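Local coordinates for protein probable glutathione S-transferase 5 (Caenorhabditis elegans, PDB 1ZL9) that conjugates reduced glutathione to a wide range of hydrophobic electrophiles as a sigma-class transferase and may take part in detoxifying reactive oxygen species during bacterial infection, at residues N32-Q36 and E37-A41; F55-D59 and G60-A64; T156-D159 and L160-Q164. All coordinates share one frame; numbering follows the deposited sequence.

Contact 1 of 3, residues N32-Q36 and E37-A41; sequences NRVTQ and EQWPA. With GSH (glutathione), chain C.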
ATOM      1  N   ASN A  32     -18.134  -9.896 -10.717  1.00 17.56           N
ATOM      2  CA  ASN A  32     -17.858 -11.315 -10.806  1.00 18.52           C
ATOM      3  C   ASN A  32     -17.428 -11.867  -9.489  1.00 18.76           C
ATOM      4  O   ASN A  32     -16.284 -11.678  -9.054  1.00 19.41           O
ATOM      5  CB  ASN A  32     -16.791 -11.579 -11.894  1.00 18.27           C
ATOM      6  CG  ASN A  32     -16.489 -13.059 -12.087  1.00 21.73           C
ATOM      7  OD1 ASN A  32     -17.398 -13.866 -12.072  1.00 22.13           O
ATOM      8  ND2 ASN A  32     -15.207 -13.402 -12.323  1.00 17.78           N
ATOM      9  N   ARG A  33     -18.322 -12.606  -8.872  1.00 18.74           N
ATOM     10  CA  ARG A  33     -18.114 -13.114  -7.543  1.00 20.80           C
ATOM     11  C   ARG A  33     -17.776 -14.602  -7.601  1.00 24.13           C
ATOM     12  O   ARG A  33     -18.520 -15.433  -8.150  1.00 22.10           O
ATOM     13  CB  ARG A  33     -19.325 -12.889  -6.679  1.00 20.72           C
ATOM     14  CG  ARG A  33     -19.662 -11.447  -6.416  1.00 20.69           C
ATOM     15  CD  ARG A  33     -20.966 -11.193  -5.702  1.00 19.53           C
ATOM     16  NE  ARG A  33     -21.126  -9.749  -5.533  1.00 18.55           N
ATOM     17  CZ  ARG A  33     -21.046  -9.115  -4.356  1.00 14.46           C
ATOM     18  NH1 ARG A  33     -20.904  -9.800  -3.222  1.00 16.16           N
ATOM     19  NH2 ARG A  33     -21.087  -7.801  -4.303  1.00 16.75           N
ATOM     20  N   VAL A  34     -16.656 -14.957  -7.001  1.00 27.67           N
ATOM     21  CA  VAL A  34     -16.201 -16.309  -7.168  1.00 30.78           C
ATOM     22  C   VAL A  34     -16.489 -17.123  -5.955  1.00 32.63           C
ATOM     23  O   VAL A  34     -16.415 -16.668  -4.799  1.00 32.63           O
ATOM     24  CB  VAL A  34     -14.737 -16.462  -7.564  1.00 30.74           C
ATOM     25  CG1 VAL A  34     -14.352 -15.454  -8.454  1.00 30.62           C
ATOM     26  CG2 VAL A  34     -13.899 -16.501  -6.370  1.00 33.96           C
ATOM     27  N   THR A  35     -16.894 -18.350  -6.322  1.00 36.26           N
ATOM     28  CA  THR A  35     -17.343 -19.389  -5.444  1.00 37.28           C
ATOM     29  C   THR A  35     -16.080 -20.115  -5.071  1.00 38.01           C
ATOM     30  O   THR A  35     -15.166 -20.244  -5.928  1.00 37.00           O
ATOM     31  CB  THR A  35     -18.310 -20.460  -6.185  1.00 37.97           C
ATOM     32  OG1 THR A  35     -17.681 -21.138  -7.306  1.00 36.28           O
ATOM     33  CG2 THR A  35     -19.550 -19.820  -6.809  1.00 39.68           C
ATOM     34  N   GLN A  36     -16.042 -20.596  -3.832  1.00 37.83           N
ATOM     35  CA  GLN A  36     -15.139 -21.702  -3.432  1.00 39.16           C
ATOM     36  C   GLN A  36     -14.889 -22.753  -4.554  1.00 38.12           C
ATOM     37  O   GLN A  36     -13.749 -23.069  -4.821  1.00 37.96           O
ATOM     38  CB  GLN A  36     -15.596 -22.326  -2.079  1.00 39.13           C
ATOM     39  CG  GLN A  36     -16.728 -23.335  -2.243  1.00 42.87           C
ATOM     40  CD  GLN A  36     -17.141 -24.048  -0.953  1.00 48.18           C
ATOM     41  OE1 GLN A  36     -18.269 -24.567  -0.867  1.00 47.31           O
ATOM     42  NE2 GLN A  36     -16.246 -24.064   0.055  1.00 49.27           N
ATOM     43  N   GLU A  37     -15.911 -23.174  -5.301  1.00 38.57           N
ATOM     44  CA  GLU A  37     -15.747 -24.289  -6.278  1.00 39.45           C
ATOM     45  C   GLU A  37     -14.945 -23.869  -7.536  1.00 40.14           C
ATOM     46  O   GLU A  37     -14.273 -24.707  -8.187  1.00 37.74           O
ATOM     47  CB  GLU A  37     -17.098 -24.861  -6.743  1.00 39.81           C
ATOM     48  CG  GLU A  37     -17.865 -25.668  -5.709  1.00 41.52           C
ATOM     49  CD  GLU A  37     -18.771 -24.828  -4.810  1.00 43.96           C
ATOM     50  OE1 GLU A  37     -19.230 -25.420  -3.791  1.00 46.02           O
ATOM     51  OE2 GLU A  37     -19.039 -23.609  -5.108  1.00 45.60           O
ATOM     52  N   GLN A  38     -15.067 -22.582  -7.868  1.00 40.33           N
ATOM     53  CA  GLN A  38     -14.400 -21.988  -9.044  1.00 41.15           C
ATOM     54  C   GLN A  38     -12.933 -21.671  -8.725  1.00 40.35           C
ATOM     55  O   GLN A  38     -12.060 -21.758  -9.615  1.00 39.51           O
ATOM     56  CB  GLN A  38     -15.112 -20.666  -9.502  1.00 41.28           C
ATOM     57  CG  GLN A  38     -16.473 -20.849 -10.271  1.00 43.88           C
ATOM     58  CD  GLN A  38     -17.208 -19.521 -10.575  1.00 42.68           C
ATOM     59  OE1 GLN A  38     -17.377 -18.675  -9.705  1.00 38.95           O
ATOM     60  NE2 GLN A  38     -17.611 -19.353 -11.818  1.00 44.44           N
ATOM     61  N   TRP A  39     -12.688 -21.300  -7.456  1.00 40.42           N
ATOM     62  CA  TRP A  39     -11.456 -20.572  -7.061  1.00 40.33           C
ATOM     63  C   TRP A  39     -10.140 -21.371  -7.382  1.00 41.38           C
ATOM     64  O   TRP A  39      -9.402 -20.983  -8.341  1.00 40.32           O
ATOM     65  CB  TRP A  39     -11.527 -20.011  -5.586  1.00 39.60           C
ATOM     66  CG  TRP A  39     -10.222 -19.378  -5.149  1.00 34.09           C
ATOM     67  CD1 TRP A  39      -9.477 -19.660  -4.028  1.00 31.66           C
ATOM     68  CD2 TRP A  39      -9.488 -18.421  -5.873  1.00 27.79           C
ATOM     69  NE1 TRP A  39      -8.312 -18.931  -4.033  1.00 27.10           N
ATOM     70  CE2 TRP A  39      -8.292 -18.171  -5.165  1.00 26.54           C
ATOM     71  CE3 TRP A  39      -9.694 -17.762  -7.070  1.00 27.34           C
ATOM     72  CZ2 TRP A  39      -7.337 -17.293  -5.615  1.00 24.05           C
ATOM     73  CZ3 TRP A  39      -8.732 -16.889  -7.511  1.00 27.93           C
ATOM     74  CH2 TRP A  39      -7.582 -16.647  -6.766  1.00 25.40           C
ATOM     75  N   PRO A  40      -9.834 -22.428  -6.614  1.00 43.70           N
ATOM     76  CA  PRO A  40      -8.729 -23.368  -6.973  1.00 44.03           C
ATOM     77  C   PRO A  40      -8.504 -23.530  -8.470  1.00 45.42           C
ATOM     78  O   PRO A  40      -7.373 -23.518  -9.030  1.00 43.73           O
ATOM     79  CB  PRO A  40      -9.208 -24.667  -6.342  1.00 44.25           C
ATOM     80  CG  PRO A  40      -9.775 -24.160  -4.959  1.00 44.69           C
ATOM     81  CD  PRO A  40     -10.411 -22.784  -5.283  1.00 43.18           C
ATOM     82  N   ALA A  41      -9.637 -23.673  -9.153  1.00 47.09           N
ATOM     83  CA  ALA A  41      -9.606 -23.647 -10.585  1.00 47.90           C
ATOM     84  C   ALA A  41      -9.086 -22.432 -11.357  1.00 48.53           C
ATOM     85  O   ALA A  41      -8.235 -22.563 -12.261  1.00 48.08           O
ATOM     86  CB  ALA A  41     -10.632 -24.560 -11.297  1.00 49.19           C
TER
HETATM   87  N1  GSH C 501      -2.452  -7.067  -0.801  1.00 17.99           N
HETATM   88  CA1 GSH C 501      -3.664  -7.723  -1.160  1.00 19.94           C
HETATM   89  C1  GSH C 501      -4.683  -6.806  -1.703  1.00 18.84           C
HETATM   90  O11 GSH C 501      -5.422  -7.084  -2.784  1.00 16.45           O
HETATM   91  O12 GSH C 501      -4.930  -5.742  -1.017  1.00 19.06           O
HETATM   92  CB1 GSH C 501      -4.061  -9.062  -0.623  1.00 19.19           C
HETATM   93  CG1 GSH C 501      -4.929  -9.936  -1.543  1.00 19.57           C
HETATM   94  CD1 GSH C 501      -5.423 -11.144  -0.771  1.00 21.28           C
HETATM   95  OE1 GSH C 501      -4.833 -11.404   0.424  1.00 19.97           O
HETATM   96  N2  GSH C 501      -6.362 -11.945  -1.278  1.00 17.25           N
HETATM   97  CA2 GSH C 501      -6.961 -12.998  -0.513  1.00 20.63           C
HETATM   98  C2  GSH C 501      -6.955 -14.223  -1.380  1.00 18.83           C
HETATM   99  O2  GSH C 501      -7.231 -14.004  -2.703  1.00 18.04           O
HETATM  100  CB2 GSH C 501      -8.362 -12.472  -0.219  1.00 26.52           C
HETATM  101  SG2 GSH C 501      -9.292 -13.726   0.683  1.00 39.63           S
HETATM  102  N3  GSH C 501      -6.768 -15.430  -0.902  1.00 25.03           N
HETATM  103  CA3 GSH C 501      -6.945 -16.671  -1.657  1.00 25.10           C
HETATM  104  C3  GSH C 501      -5.612 -17.250  -2.059  1.00 29.59           C
HETATM  105  O31 GSH C 501      -4.445 -16.568  -1.690  1.00 29.24           O
HETATM  106  O32 GSH C 501      -5.491 -18.344  -2.776  1.00 32.24           O
HETATM  107  O   HOH W   1     -18.764 -16.510 -10.554  1.00 47.90           O

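Contact 2 of 3, residues F55-D59 and G60-A64; sequences FLEVD and GKKLA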
ATOM      1  N   PHE A  55      -8.979  -8.785  -8.506  1.00 15.00           N
ATOM      2  CA  PHE A  55      -8.353  -8.179  -9.661  1.00 15.35           C
ATOM      3  C   PHE A  55      -9.427  -7.627 -10.559  1.00 15.44           C
ATOM      4  O   PHE A  55     -10.582  -8.052 -10.503  1.00 15.40           O
ATOM      5  CB  PHE A  55      -7.358  -9.111 -10.392  1.00 15.83           C
ATOM      6  CG  PHE A  55      -7.997 -10.266 -11.101  1.00 17.49           C
ATOM      7  CD1 PHE A  55      -8.477 -10.131 -12.393  1.00 19.14           C
ATOM      8  CD2 PHE A  55      -8.124 -11.473 -10.473  1.00 20.18           C
ATOM      9  CE1 PHE A  55      -9.066 -11.246 -13.059  1.00 21.64           C
ATOM     10  CE2 PHE A  55      -8.658 -12.574 -11.110  1.00 19.87           C
ATOM     11  CZ  PHE A  55      -9.123 -12.474 -12.414  1.00 20.75           C
ATOM     12  N   LEU A  56      -9.054  -6.591 -11.300  1.00 15.24           N
ATOM     13  CA  LEU A  56      -9.963  -5.876 -12.160  1.00 15.59           C
ATOM     14  C   LEU A  56      -9.491  -6.111 -13.585  1.00 16.74           C
ATOM     15  O   LEU A  56      -8.301  -6.079 -13.849  1.00 17.43           O
ATOM     16  CB  LEU A  56      -9.910  -4.389 -11.875  1.00 16.24           C
ATOM     17  CG  LEU A  56     -10.658  -3.470 -12.812  1.00 16.41           C
ATOM     18  CD1 LEU A  56     -12.133  -3.560 -12.469  1.00 19.18           C
ATOM     19  CD2 LEU A  56     -10.183  -2.020 -12.754  1.00 19.88           C
ATOM     20  N   GLU A  57     -10.425  -6.365 -14.468  1.00 17.49           N
ATOM     21  CA  GLU A  57     -10.123  -6.375 -15.914  1.00 19.36           C
ATOM     22  C   GLU A  57     -10.675  -5.133 -16.620  1.00 19.39           C
ATOM     23  O   GLU A  57     -11.850  -4.768 -16.431  1.00 17.19           O
ATOM     24  CB  GLU A  57     -10.698  -7.633 -16.519  1.00 20.16           C
ATOM     25  CG  GLU A  57      -9.880  -8.865 -16.269  1.00 25.59           C
ATOM     26  CD  GLU A  57     -10.690 -10.139 -16.620  1.00 31.40           C
ATOM     27  OE1 GLU A  57     -11.517 -10.644 -15.819  1.00 30.98           O
ATOM     28  OE2 GLU A  57     -10.525 -10.621 -17.734  1.00 39.18           O
ATOM     29  N   VAL A  58      -9.837  -4.479 -17.429  1.00 20.14           N
ATOM     30  CA  VAL A  58     -10.205  -3.236 -18.102  1.00 20.84           C
ATOM     31  C   VAL A  58      -9.943  -3.569 -19.582  1.00 22.71           C
ATOM     32  O   VAL A  58      -8.791  -3.810 -19.974  1.00 20.52           O
ATOM     33  CB  VAL A  58      -9.369  -2.057 -17.596  1.00 21.57           C
ATOM     34  CG1 VAL A  58      -9.741  -0.745 -18.312  1.00 24.52           C
ATOM     35  CG2 VAL A  58      -9.584  -1.880 -16.057  1.00 22.72           C
ATOM     36  N   ASP A  59     -11.032  -3.723 -20.339  1.00 23.51           N
ATOM     37  CA  ASP A  59     -10.963  -4.297 -21.677  1.00 26.55           C
ATOM     38  C   ASP A  59     -10.064  -5.515 -21.711  1.00 26.75           C
ATOM     39  O   ASP A  59      -9.176  -5.617 -22.553  1.00 27.23           O
ATOM     40  CB  ASP A  59     -10.459  -3.251 -22.671  1.00 27.33           C
ATOM     41  CG  ASP A  59     -11.554  -2.224 -23.007  1.00 32.31           C
ATOM     42  OD1 ASP A  59     -12.780  -2.552 -22.854  1.00 31.28           O
ATOM     43  OD2 ASP A  59     -11.286  -1.065 -23.369  1.00 40.05           O
ATOM     44  N   GLY A  60     -10.299  -6.442 -20.803  1.00 25.18           N
ATOM     45  CA  GLY A  60      -9.512  -7.665 -20.749  1.00 25.59           C
ATOM     46  C   GLY A  60      -8.143  -7.630 -20.074  1.00 24.80           C
ATOM     47  O   GLY A  60      -7.617  -8.719 -19.789  1.00 25.66           O
ATOM     48  N   LYS A  61      -7.576  -6.445 -19.846  1.00 23.56           N
ATOM     49  CA  LYS A  61      -6.231  -6.283 -19.217  1.00 24.01           C
ATOM     50  C   LYS A  61      -6.361  -6.324 -17.671  1.00 22.51           C
ATOM     51  O   LYS A  61      -7.242  -5.672 -17.099  1.00 21.03           O
ATOM     52  CB  LYS A  61      -5.577  -4.943 -19.597  1.00 24.38           C
ATOM     53  CG  LYS A  61      -5.300  -4.727 -21.144  1.00 33.07           C
ATOM     54  CD  LYS A  61      -5.303  -3.207 -21.526  1.00 41.42           C
ATOM     55  CE  LYS A  61      -5.308  -2.964 -23.111  1.00 46.78           C
ATOM     56  NZ  LYS A  61      -6.707  -2.705 -23.749  1.00 46.29           N
ATOM     57  N   LYS A  62      -5.491  -7.084 -17.019  1.00 20.99           N
ATOM     58  CA  LYS A  62      -5.656  -7.370 -15.597  1.00 21.76           C
ATOM     59  C   LYS A  62      -4.914  -6.357 -14.712  1.00 19.60           C
ATOM     60  O   LYS A  62      -3.773  -5.965 -14.987  1.00 20.26           O
ATOM     61  CB  LYS A  62      -5.211  -8.804 -15.256  1.00 22.67           C
ATOM     62  CG  LYS A  62      -6.246  -9.852 -15.763  1.00 27.36           C
ATOM     63  CD  LYS A  62      -5.714 -11.246 -15.646  1.00 31.44           C
ATOM     64  CE  LYS A  62      -6.321 -12.190 -16.728  1.00 36.32           C
ATOM     65  NZ  LYS A  62      -7.251 -13.109 -16.035  1.00 37.52           N
ATOM     66  N   LEU A  63      -5.550  -6.013 -13.585  1.00 18.12           N
ATOM     67  CA  LEU A  63      -4.918  -5.179 -12.574  1.00 15.43           C
ATOM     68  C   LEU A  63      -5.266  -5.767 -11.218  1.00 15.39           C
ATOM     69  O   LEU A  63      -6.416  -5.834 -10.854  1.00 14.36           O
ATOM     70  CB  LEU A  63      -5.440  -3.755 -12.660  1.00 16.12           C
ATOM     71  CG  LEU A  63      -4.944  -2.798 -11.547  1.00 12.09           C
ATOM     72  CD1 LEU A  63      -3.455  -2.620 -11.636  1.00 14.97           C
ATOM     73  CD2 LEU A  63      -5.695  -1.518 -11.620  1.00 15.02           C
ATOM     74  N   ALA A  64      -4.247  -6.156 -10.466  1.00 13.88           N
ATOM     75  CA  ALA A  64      -4.380  -6.692  -9.127  1.00 14.02           C
ATOM     76  C   ALA A  64      -4.113  -5.647  -8.068  1.00 13.61           C
ATOM     77  O   ALA A  64      -3.626  -4.541  -8.372  1.00 14.65           O
ATOM     78  CB  ALA A  64      -3.345  -7.758  -8.993  1.00 15.02           C
TER
HETATM   79  O   HOH W   2      -8.726 -10.996 -19.366  1.00 46.79           O

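Contact 3 of 3, residues T156-D159 and L160-Q164; sequences TWID and LAIAQ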
ATOM      1  N   THR A 156     -13.826  11.228  -1.029  1.00 15.38           N
ATOM      2  CA  THR A 156     -12.798  10.440  -1.691  1.00 14.13           C
ATOM      3  C   THR A 156     -13.038   8.962  -1.367  1.00 14.86           C
ATOM      4  O   THR A 156     -13.828   8.609  -0.477  1.00 12.38           O
ATOM      5  CB  THR A 156     -11.390  10.820  -1.275  1.00 14.66           C
ATOM      6  OG1 THR A 156     -11.205  10.648   0.129  1.00 14.62           O
ATOM      7  CG2 THR A 156     -11.089  12.246  -1.574  1.00 16.06           C
ATOM      8  N   TRP A 157     -12.343   8.089  -2.082  1.00 13.49           N
ATOM      9  CA  TRP A 157     -12.542   6.636  -1.879  1.00 12.87           C
ATOM     10  C   TRP A 157     -12.164   6.156  -0.473  1.00 13.38           C
ATOM     11  O   TRP A 157     -12.692   5.146  -0.003  1.00 13.73           O
ATOM     12  CB  TRP A 157     -11.821   5.856  -2.971  1.00 13.14           C
ATOM     13  CG  TRP A 157     -10.342   5.803  -2.942  1.00 11.73           C
ATOM     14  CD1 TRP A 157      -9.486   6.582  -3.599  1.00 13.76           C
ATOM     15  CD2 TRP A 157      -9.539   4.804  -2.268  1.00 14.74           C
ATOM     16  NE1 TRP A 157      -8.183   6.195  -3.344  1.00 14.59           N
ATOM     17  CE2 TRP A 157      -8.192   5.095  -2.531  1.00 14.10           C
ATOM     18  CE3 TRP A 157      -9.839   3.711  -1.461  1.00 15.65           C
ATOM     19  CZ2 TRP A 157      -7.139   4.273  -2.106  1.00 15.73           C
ATOM     20  CZ3 TRP A 157      -8.819   2.950  -0.986  1.00 14.77           C
ATOM     21  CH2 TRP A 157      -7.468   3.207  -1.334  1.00 16.68           C
ATOM     22  N   ILE A 158     -11.282   6.871   0.225  1.00 12.81           N
ATOM     23  CA  ILE A 158     -10.936   6.436   1.567  1.00 14.18           C
ATOM     24  C   ILE A 158     -12.122   6.677   2.488  1.00 13.21           C
ATOM     25  O   ILE A 158     -12.304   5.917   3.422  1.00 12.86           O
ATOM     26  CB  ILE A 158      -9.572   7.038   2.061  1.00 14.51           C
ATOM     27  CG1 ILE A 158      -9.085   6.315   3.338  1.00 16.98           C
ATOM     28  CG2 ILE A 158      -9.661   8.571   2.320  1.00 16.67           C
ATOM     29  CD1 ILE A 158      -8.761   4.845   3.205  1.00 17.97           C
ATOM     30  N   ASP A 159     -12.956   7.690   2.207  1.00 13.66           N
ATOM     31  CA  ASP A 159     -14.230   7.846   2.934  1.00 13.84           C
ATOM     32  C   ASP A 159     -15.107   6.584   2.770  1.00 13.55           C
ATOM     33  O   ASP A 159     -15.731   6.117   3.709  1.00 12.43           O
ATOM     34  CB  ASP A 159     -15.011   9.006   2.411  1.00 14.52           C
ATOM     35  CG  ASP A 159     -14.408  10.346   2.758  1.00 16.73           C
ATOM     36  OD1 ASP A 159     -14.129  10.645   3.968  1.00 13.45           O
ATOM     37  OD2 ASP A 159     -14.281  11.186   1.847  1.00 16.84           O
ATOM     38  N   LEU A 160     -15.197   6.090   1.533  1.00 12.68           N
ATOM     39  CA  LEU A 160     -16.009   4.917   1.263  1.00 13.79           C
ATOM     40  C   LEU A 160     -15.495   3.718   2.039  1.00 13.31           C
ATOM     41  O   LEU A 160     -16.303   2.975   2.628  1.00 14.38           O
ATOM     42  CB  LEU A 160     -16.052   4.570  -0.254  1.00 12.73           C
ATOM     43  CG  LEU A 160     -16.752   5.639  -1.088  1.00 12.71           C
ATOM     44  CD1 LEU A 160     -16.530   5.425  -2.565  1.00 14.96           C
ATOM     45  CD2 LEU A 160     -18.227   5.744  -0.917  1.00 12.54           C
ATOM     46  N   ALA A 161     -14.192   3.507   1.991  1.00 12.68           N
ATOM     47  CA  ALA A 161     -13.587   2.345   2.652  1.00 13.46           C
ATOM     48  C   ALA A 161     -13.742   2.438   4.177  1.00 12.60           C
ATOM     49  O   ALA A 161     -14.157   1.457   4.842  1.00 11.48           O
ATOM     50  CB  ALA A 161     -12.103   2.117   2.240  1.00 12.70           C
ATOM     51  N   ILE A 162     -13.481   3.609   4.730  1.00 11.92           N
ATOM     52  CA  ILE A 162     -13.522   3.729   6.174  1.00 11.50           C
ATOM     53  C   ILE A 162     -14.969   3.669   6.672  1.00 11.50           C
ATOM     54  O   ILE A 162     -15.267   3.051   7.672  1.00 12.06           O
ATOM     55  CB  ILE A 162     -12.818   5.057   6.612  1.00 11.22           C
ATOM     56  CG1 ILE A 162     -11.277   5.005   6.345  1.00 10.17           C
ATOM     57  CG2 ILE A 162     -13.103   5.374   8.024  1.00 12.14           C
ATOM     58  CD1 ILE A 162     -10.549   3.841   6.983  1.00 15.15           C
ATOM     59  N   ALA A 163     -15.883   4.367   6.005  1.00 11.44           N
ATOM     60  CA  ALA A 163     -17.290   4.266   6.370  1.00 12.44           C
ATOM     61  C   ALA A 163     -17.825   2.862   6.324  1.00 13.16           C
ATOM     62  O   ALA A 163     -18.572   2.457   7.200  1.00 12.57           O
ATOM     63  CB  ALA A 163     -18.183   5.150   5.504  1.00 12.18           C
ATOM     64  N   GLN A 164     -17.390   2.076   5.357  1.00 13.38           N
ATOM     65  CA  GLN A 164     -17.886   0.702   5.258  1.00 14.26           C
ATOM     66  C   GLN A 164     -17.306  -0.182   6.409  1.00 15.38           C
ATOM     67  O   GLN A 164     -18.000  -1.010   6.999  1.00 13.70           O
ATOM     68  CB  GLN A 164     -17.484   0.111   3.905  1.00 13.76           C
ATOM     69  CG  GLN A 164     -18.074  -1.306   3.692  1.00 14.48           C
ATOM     70  CD  GLN A 164     -19.579  -1.399   3.896  1.00 17.61           C
ATOM     71  OE1 GLN A 164     -20.079  -2.046   4.859  1.00 21.87           O
ATOM     72  NE2 GLN A 164     -20.310  -0.742   3.039  1.00 11.65           N
TER

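Contact 1 of 3, residues N32-Q36 and E37-A41
Thr35 and Gln38 grip each other where strand 30-34 turns toward helix 39-44. Polar contacts dominate. Thr35 OG1 accepts the backbone N-H of Gln38, with OG1 to N at 3.0 Å, because chi1 of 60° sets the oxygen between the backbone N and the carbonyl carbon, facing the turn. In return the extended Gln38 side chain reaches back to place OE1 3.4 Å from Thr35 N, a weak but nearly straight bond of 165°. Weak backbone bonds from Gln38 N and Trp39 N converge on Thr35 O. A water sits between the two parts, 2.7 Å from Gln38 OE1 and within bonding reach of Arg33 O.

Apolar contact is thin: Val34 CG2 lies 4.3 Å from Trp39 CB, and Leu53 touches both side chains.

The ligand contact is the indole. With CG anti to its backbone N (175°), the Trp39 ring leads away from the turn, and NE1 donates at 3.1 Å to O32 of the glutathione glycyl carboxylate, which lies at the ring edge, in plane. Phe9 meets the indole edge-to-face. Lys43 NZ also bonds glutathione, so a neutral and a probably charged donor serve one ligand; the Thr35 bonds are consistent with holding the first.

Contact 2 of 3, residues F55-D59 and G60-A64
Leu56 and Leu63 form an antiparallel hydrogen-bonded pair: Leu56 N to Leu63 O and Leu63 N to Leu56 O, both 2.8 Å. Strands 55-58 and 61-64 run at 153° to each other, and a type I' turn from Val58 to Lys61 closes the beta hairpin with a two-residue loop, Asp59-Gly60. At the closing pair Val58 N meets Lys61 O in the carbonyl plane at 2.9 Å, whereas Lys61 N sits well above the carbonyl plane of Val58. Gly60, at phi 81°, has backbone angles that call for glycine.

On the face with Phe55, the Lys62 chain lies alongside both Glu57 and the phenyl ring. Glu57 CG packs on Lys62 CG at 3.8 Å, and Lys62 NZ comes obliquely to Phe55 CE1 at 4.0 Å. NZ stays 4.4 Å from Glu57 OE2, too far for a salt bridge, and has a weak bond to Ala47 O; a water links OE2 (2.5 Å) to Gly60 O.

On the other face, Leu56, Val58 and Leu63 rest on helix 66-76, and Trp85 of the second subunit packs on Val58, Lys61 and Leu63. Strand 4-9 pairs with 55-58, so 61-64 is the outermost strand on this side, toward the dimer partner.

Contact 3 of 3, residues T156-D159 and L160-Q164
The first torsions of Ile158 and Ile162 lay their CG1 branches side by side: Ile158 CG1 is anti to the backbone N (chi1 -167°) and Ile162 CG1 anti to the carbonyl carbon (-68°). The two CG1 atoms come within 3.9 Å, one helical turn apart, and Ile158 CD1 also reaches Ala161 CB at 4.4 Å. This is the first part of helix 157-171 in the all-helical C-terminal domain of the glutathione transferase fold, and its Thr-Trp-Ile-Asp start matches the N-capping box pattern known for this helix in the family.

Thr156 is the N-cap. Asp159, three residues on, turns its carboxylate back over the helix start and takes the Thr156 N-H on OD2 at 2.9 Å, a nearly straight bond of 171° met on the anti side. The reciprocal half of a full box is missing, since Thr156 OG1 is 4.0 Å from Asp159 N. The other carboxylate oxygen, OD1, accepts the backbone N-H of Leu150, so both oxygens of this buried acid are engaged and its rotation is fixed between two parts of the chain.

The Trp157 indole packs against helices 16-25 and 66-76 of the N-terminal domain and 84-112 of the C-terminal one, thus touching both domains; its NE1 bonds Asn80 OD1. Leu160 and Ala163 pack on Ile189 of helix 180-191.

Regular i to i+4 backbone bonds continue the helix: Ala161 N to Trp157 O at 3.0 Å, Ile162 N to Ile158 O, and Ala163 N to Asp159 O at 2.9 Å; Asp159 O also lies 3.2 Å from Ala163 CB.

The contacts follow one another along the chain. Contacts 1 and 2 belong to the N-terminal thioredoxin-like domain and reach the same four-stranded sheet at its two outermost strands, 30-34 and 61-64; their centres are 17 Å apart, with no direct touch. Contact 1 contributes to the glutathione pocket, while contact 2 faces the second subunit. Contact 3 starts a helix of the C-terminal domain, its centre about 7 Å from that of the chain, 27 Å from contact 1 and 22 Å from contact 2. Helix 66-76 touches both contacts 2 and 3: it covers one face of the hairpin 55-64 and packs on Trp157, tying sheet and helical domain together.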